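Local coordinates for magnesium and cobalt efflux protein (Bordetella parapertussis, PDB 3JTF) that probably takes part in magnesium and cobalt transport, its paired CBS domains, the part present here, binding AMP, at residues H100-I105 / G113-E118; H38-V43 / I54-D59. One frame throughout, in Å; residues are numbered along the deposited sequence.

Contact 1 of 2, residues H100-I105 / G113-E118; sequences HLAIVI and GLVTME. With AMP (adenosine monophosphate), chain F; SO4 (sulfate ion), chain H.
Ile103 and Leu114 meet on the ligand-facing side of an antiparallel strand pair, where Ile103 CD1 rests on Leu114 CB at 4.0 Å. Leu101 joins them through its CD1 branch, 4.3 Å from Leu114 CD1. With CG set between the backbone N and the carbonyl carbon (chi1 73°), Leu114 leans over the adenine and brings CD2 to 3.7 Å from AMP C6. Leu101 CD1 reaches N7 of the same base, so two neighbouring strands jointly supply an apolar bed for the purine. On the reverse face Val104 CG2 packs against Val115 CG1 at 3.7 Å, beside Ala102; Ile81 of the adjoining strand 80-82 extends this face past Ala102 and Val115, and Phe94 of helix 87-96 packs on Ala102.

Between the two faces the backbone bonds pair Ala102 with Val115 in both directions and carry Val104 N to Gly113 O; the return bond from Gly113 N is weak. Past the last strand pair, His100 O still accepts from Met117 N, at the first turn of helix 117-126. Here selenomethionine Met117 lies alongside His100 and, extended through its first two torsions, sets SE over one ring face, 3.9 Å from the centroid and 12° off the ring normal.

At the polar edge Thr116 OG1 and AMP O3' share a hydrogen bond of 2.7 Å, and either may donate. Thr116 is also the N-cap of helix 117-126, and its backbone N is held by the Asp119 carboxylate. A sulfate, probably from the crystallisation liquor, sits near this helix start, where Met117 N bonds it weakly. A beta hairpin running straight into a helix, whose N-cap threonine bonds the ribose and whose Asp119 also bonds AMP, probably at the ribose, is the nucleotide-binding arrangement of a CBS domain.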
# COMPACT_ATOMS: atom_id res chain seq x y z
N HIS B 100 4.80 1.14 7.94
CA HIS B 100 3.43 0.77 8.32
C HIS B 100 3.18 -0.75 8.42
O HIS B 100 2.04 -1.20 8.54
CB HIS B 100 2.40 1.47 7.43
CG HIS B 100 2.34 2.95 7.63
ND1 HIS B 100 1.53 3.76 6.87
CD2 HIS B 100 2.99 3.77 8.49
CE1 HIS B 100 1.65 5.02 7.28
NE2 HIS B 100 2.54 5.05 8.26
N LEU B 101 4.27 -1.50 8.43
CA LEU B 101 4.23 -2.96 8.58
C LEU B 101 5.26 -3.33 9.61
O LEU B 101 6.42 -2.86 9.54
CB LEU B 101 4.55 -3.65 7.24
CG LEU B 101 4.37 -5.18 7.26
CD1 LEU B 101 3.86 -5.79 5.94
CD2 LEU B 101 5.68 -5.83 7.63
N ALA B 102 4.87 -4.15 10.58
CA ALA B 102 5.77 -4.64 11.60
C ALA B 102 5.67 -6.17 11.67
O ALA B 102 4.62 -6.74 11.39
CB ALA B 102 5.42 -4.02 13.00
N ILE B 103 6.78 -6.79 12.04
CA ILE B 103 6.81 -8.19 12.32
C ILE B 103 6.54 -8.36 13.81
O ILE B 103 7.11 -7.66 14.63
CB ILE B 103 8.19 -8.80 11.96
CG1 ILE B 103 8.53 -8.62 10.48
CG2 ILE B 103 8.26 -10.32 12.35
CD1 ILE B 103 7.48 -9.19 9.56
N VAL B 104 5.68 -9.31 14.14
CA VAL B 104 5.26 -9.52 15.51
C VAL B 104 6.05 -10.67 16.13
O VAL B 104 6.19 -11.75 15.51
CB VAL B 104 3.78 -9.85 15.55
CG1 VAL B 104 3.31 -10.12 17.01
CG2 VAL B 104 2.97 -8.73 14.88
N ILE B 105 6.54 -10.47 17.34
CA ILE B 105 7.25 -11.52 18.08
C ILE B 105 6.58 -11.86 19.42
O ILE B 105 6.00 -11.01 20.04
CB ILE B 105 8.76 -11.17 18.24
CG1 ILE B 105 8.97 -9.97 19.14
CG2 ILE B 105 9.44 -10.94 16.89
CD1 ILE B 105 10.44 -9.55 19.29
N GLY B 113 3.99 -13.45 13.67
CA GLY B 113 3.12 -12.91 12.62
C GLY B 113 3.58 -11.57 12.12
O GLY B 113 4.74 -11.18 12.32
N LEU B 114 2.70 -10.89 11.40
CA LEU B 114 2.92 -9.53 10.95
C LEU B 114 1.64 -8.73 11.13
O LEU B 114 0.55 -9.27 11.29
CB LEU B 114 3.47 -9.49 9.51
CG LEU B 114 2.58 -9.80 8.31
CD1 LEU B 114 1.55 -8.71 8.05
CD2 LEU B 114 3.44 -10.04 7.05
N VAL B 115 1.78 -7.42 11.16
CA VAL B 115 0.66 -6.53 11.41
C VAL B 115 0.94 -5.24 10.67
O VAL B 115 2.11 -4.85 10.49
CB VAL B 115 0.44 -6.34 12.94
CG1 VAL B 115 1.58 -5.58 13.56
CG2 VAL B 115 -0.95 -5.71 13.21
N THR B 116 -0.13 -4.63 10.18
CA THR B 116 -0.07 -3.34 9.47
C THR B 116 -0.99 -2.30 10.09
O THR B 116 -1.89 -2.62 10.88
CB THR B 116 -0.42 -3.45 7.95
OG1 THR B 116 -1.83 -3.64 7.77
CG2 THR B 116 0.38 -4.57 7.22
N MSE B 117 -0.75 -1.03 9.73
CA MSE B 117 -1.57 0.07 10.25
C MSE B 117 -3.03 -0.10 9.91
O MSE B 117 -3.89 0.26 10.70
CB MSE B 117 -1.10 1.44 9.74
CG MSE B 117 -1.68 2.62 10.62
SE MSE B 117 -0.90 4.30 10.00
CE MSE B 117 -2.08 4.51 8.43
N GLU B 118 -3.30 -0.63 8.71
CA GLU B 118 -4.68 -0.91 8.30
C GLU B 118 -5.38 -1.87 9.24
O GLU B 118 -6.52 -1.60 9.62
CB GLU B 118 -4.72 -1.45 6.86
CG GLU B 118 -6.13 -1.68 6.26
CD GLU B 118 -6.05 -2.46 4.89
OE1 GLU B 118 -5.40 -1.92 3.95
OE2 GLU B 118 -6.58 -3.60 4.75
P AMP F . -1.58 -4.67 1.65
O1P AMP F . -0.13 -4.35 1.79
O2P AMP F . -2.44 -3.53 1.22
O3P AMP F . -1.81 -5.90 0.85
O5' AMP F . -2.14 -5.09 3.07
C5' AMP F . -3.49 -5.57 3.16
C4' AMP F . -3.54 -6.55 4.29
O4' AMP F . -2.91 -7.81 4.01
C3' AMP F . -2.75 -5.98 5.48
O3' AMP F . -3.51 -4.98 6.18
C2' AMP F . -2.53 -7.23 6.24
O2' AMP F . -3.89 -7.59 6.69
C1' AMP F . -2.06 -8.16 5.12
N9 AMP F . -0.64 -8.17 4.59
C8 AMP F . 0.16 -7.17 4.13
N7 AMP F . 1.36 -7.65 3.69
C5 AMP F . 1.32 -8.99 3.85
C6 AMP F . 2.21 -10.13 3.57
N6 AMP F . 3.43 -9.92 3.06
N1 AMP F . 1.80 -11.37 3.91
C2 AMP F . 0.59 -11.61 4.41
N3 AMP F . -0.31 -10.63 4.65
C4 AMP F . 0.02 -9.32 4.41
S SO4 H . -1.07 -0.19 6.03
O1 SO4 H . -0.91 0.78 4.96
O2 SO4 H . -1.89 0.31 7.07
O3 SO4 H . -1.63 -1.42 5.44
O4 SO4 H . 0.23 -0.55 6.54

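Contact 2 of 2, residues H38-V43 / I54-D59; sequences HSRFPV and ILLAKD. With AMP (adenosine monophosphate), chain F; SO4 (sulfate ion), chain H.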
# COMPACT_ATOMS: atom_id res chain seq x y z
N HIS B 38 0.00 -7.93 -2.29
CA HIS B 38 0.59 -7.12 -1.21
C HIS B 38 1.71 -6.26 -1.76
O HIS B 38 2.30 -6.60 -2.75
CB HIS B 38 1.12 -7.98 -0.07
CG HIS B 38 0.06 -8.80 0.59
ND1 HIS B 38 -1.07 -8.24 1.14
CD2 HIS B 38 -0.06 -10.14 0.74
CE1 HIS B 38 -1.84 -9.21 1.62
NE2 HIS B 38 -1.24 -10.37 1.39
N SER B 39 1.96 -5.13 -1.11
CA SER B 39 3.01 -4.21 -1.53
C SER B 39 4.33 -4.45 -0.79
O SER B 39 5.37 -4.01 -1.26
CB SER B 39 2.57 -2.76 -1.27
OG SER B 39 2.12 -2.61 0.09
N ARG B 40 4.28 -5.10 0.36
CA ARG B 40 5.44 -5.26 1.23
C ARG B 40 5.61 -6.72 1.69
O ARG B 40 4.64 -7.38 2.00
CB ARG B 40 5.28 -4.39 2.47
CG ARG B 40 5.12 -2.88 2.19
CD ARG B 40 4.42 -2.22 3.37
NE ARG B 40 3.03 -2.67 3.40
CZ ARG B 40 2.07 -2.14 4.12
NH1 ARG B 40 0.86 -2.65 4.05
NH2 ARG B 40 2.31 -1.10 4.91
N PHE B 41 6.85 -7.19 1.73
CA PHE B 41 7.16 -8.59 2.02
C PHE B 41 8.29 -8.68 3.00
O PHE B 41 9.36 -8.12 2.75
CB PHE B 41 7.53 -9.32 0.73
CG PHE B 41 6.47 -9.23 -0.31
CD1 PHE B 41 6.39 -8.12 -1.15
CD2 PHE B 41 5.51 -10.22 -0.41
CE1 PHE B 41 5.40 -8.00 -2.07
CE2 PHE B 41 4.51 -10.14 -1.35
CZ PHE B 41 4.43 -9.01 -2.19
N PRO B 42 8.06 -9.35 4.13
CA PRO B 42 9.23 -9.79 4.88
C PRO B 42 10.12 -10.70 4.04
O PRO B 42 9.62 -11.50 3.28
CB PRO B 42 8.65 -10.55 6.08
CG PRO B 42 7.19 -10.18 6.11
CD PRO B 42 6.83 -9.94 4.67
N VAL B 43 11.43 -10.52 4.20
CA VAL B 43 12.44 -11.24 3.45
C VAL B 43 13.24 -12.11 4.38
O VAL B 43 13.62 -11.68 5.48
CB VAL B 43 13.36 -10.25 2.70
CG1 VAL B 43 14.48 -11.01 1.96
CG2 VAL B 43 12.51 -9.40 1.71
N ILE B 54 12.44 -6.13 5.23
CA ILE B 54 11.21 -5.95 4.49
C ILE B 54 11.52 -5.36 3.12
O ILE B 54 12.30 -4.43 3.00
CB ILE B 54 10.26 -4.95 5.17
CG1 ILE B 54 10.08 -5.31 6.66
CG2 ILE B 54 8.89 -4.89 4.39
CD1 ILE B 54 9.35 -6.63 6.93
N LEU B 55 10.93 -5.94 2.08
CA LEU B 55 11.08 -5.42 0.73
C LEU B 55 9.77 -4.77 0.32
O LEU B 55 8.71 -5.39 0.43
CB LEU B 55 11.43 -6.53 -0.27
CG LEU B 55 11.60 -6.08 -1.75
CD1 LEU B 55 12.88 -5.20 -1.89
CD2 LEU B 55 11.71 -7.30 -2.61
N LEU B 56 9.85 -3.52 -0.10
CA LEU B 56 8.74 -2.84 -0.78
C LEU B 56 8.83 -3.19 -2.27
O LEU B 56 9.82 -2.90 -2.93
CB LEU B 56 8.84 -1.33 -0.53
CG LEU B 56 7.76 -0.41 -1.11
CD1 LEU B 56 6.35 -0.56 -0.41
CD2 LEU B 56 8.25 1.07 -1.07
N ALA B 57 7.80 -3.84 -2.79
CA ALA B 57 7.80 -4.37 -4.17
C ALA B 57 8.19 -3.33 -5.21
O ALA B 57 8.91 -3.65 -6.14
CB ALA B 57 6.42 -4.88 -4.53
N LYS B 58 7.71 -2.10 -5.04
CA LYS B 58 7.93 -1.06 -6.02
C LYS B 58 9.42 -0.67 -6.14
O LYS B 58 9.86 -0.20 -7.20
CB LYS B 58 7.04 0.15 -5.73
CG LYS B 58 7.43 0.99 -4.56
CD LYS B 58 6.38 2.12 -4.32
CE LYS B 58 6.90 3.51 -4.70
NZ LYS B 58 5.73 4.45 -5.00
N ASP B 59 10.19 -0.91 -5.08
CA ASP B 59 11.63 -0.70 -5.15
C ASP B 59 12.33 -1.56 -6.19
O ASP B 59 13.41 -1.18 -6.69
CB ASP B 59 12.27 -0.86 -3.77
CG ASP B 59 12.09 0.38 -2.89
OD1 ASP B 59 11.97 1.46 -3.48
OD2 ASP B 59 12.11 0.29 -1.63
P AMP F . -1.58 -4.67 1.65
O1P AMP F . -0.13 -4.35 1.79
O2P AMP F . -2.44 -3.53 1.22
O3P AMP F . -1.81 -5.90 0.85
O5' AMP F . -2.14 -5.09 3.07
C5' AMP F . -3.49 -5.57 3.16
C4' AMP F . -3.54 -6.55 4.29
O4' AMP F . -2.91 -7.81 4.01
C3' AMP F . -2.75 -5.98 5.48
O3' AMP F . -3.51 -4.98 6.18
C2' AMP F . -2.53 -7.23 6.24
O2' AMP F . -3.89 -7.59 6.69
C1' AMP F . -2.06 -8.16 5.12
N9 AMP F . -0.64 -8.17 4.59
C8 AMP F . 0.16 -7.17 4.13
N7 AMP F . 1.36 -7.65 3.69
C5 AMP F . 1.32 -8.99 3.85
C6 AMP F . 2.21 -10.13 3.57
N6 AMP F . 3.43 -9.92 3.06
N1 AMP F . 1.80 -11.37 3.91
C2 AMP F . 0.59 -11.61 4.41
N3 AMP F . -0.31 -10.63 4.65
C4 AMP F . 0.02 -9.32 4.41
S SO4 H . -1.07 -0.19 6.03
O1 SO4 H . -0.91 0.78 4.96
O2 SO4 H . -1.89 0.31 7.07
O3 SO4 H . -1.63 -1.42 5.44
O4 SO4 H . 0.23 -0.55 6.54
O HOH W 1 5.20 -1.96 -3.25
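Leu56 CD1 meets Arg40 CG at 3.7 Å, the arginine CG standing beside its own backbone N (chi1 -59°) and the leucine CG anti to its N (chi1 -178°). A bend at chi3 (-69°) then carries the guanidinium off toward the nucleotide, with its edge turned to two anions. NH1 donates to phosphate O1P of AMP at 3.0 Å and also to the sulfate, while NH2 holds sulfate O4 at 2.7 Å. The cation would thus be expected to offset part of the charge gathered here.

On the same face Ile54 curls its CD1 over Pro42, 3.8 Å from Pro42 CA. Across the sheet Val43 CG2 presses on Leu55 CB at 3.7 Å, and the Phe41 ring offers its edge to the Ala57 methyl, CE1 to CB 4.1 Å. Phe41 and Leu55 exchange backbone bonds in both directions. Beyond them Ala57 N reaches Ser39 O, which also accepts a hydrogen bond from a water that in turn accepts one from Lys58 N. The Ser39 carbonyl is thus gripped twice, beside the point where strand 51-56 gives way to the 3-10 segment 57-59.

Binding continues along the backbone, since Arg40 O accepts from AMP N6 at 3.0 Å, a bond that reads the adenine amino group. His38 lies with one ring face over the base, AMP C4 sitting above its centre. In this CBS domain strand 40-44 is flanked by strand 20-21 and strand 51-56. Helix 71-74 packs on Leu55 through Leu74, strands 101-105 and 111-116 of the other CBS domain lie against the Arg40 and Pro42 face, and Lys58 NZ crosses to backbone carbonyls of Ile33, Thr36 and His38 of the second subunit.

Overall arrangement
The centres of contacts 1 and 2 lie about 13 Å apart, and the two follow in series along the chain, contact 2 closing before contact 1 opens. Each is a beta hairpin of a different CBS domain and of a different sheet, 38-43 / 54-59 in the first and 100-105 / 113-118 in the second. They touch directly where Ile103 packs on Pro42, Leu101 on Ile54, and Arg40 on His100 and Thr116. One AMP and one sulfate are contacted from both sides, so the nucleotide site belongs to the domain pair rather than to either repeat. Both contacts also reach the second subunit.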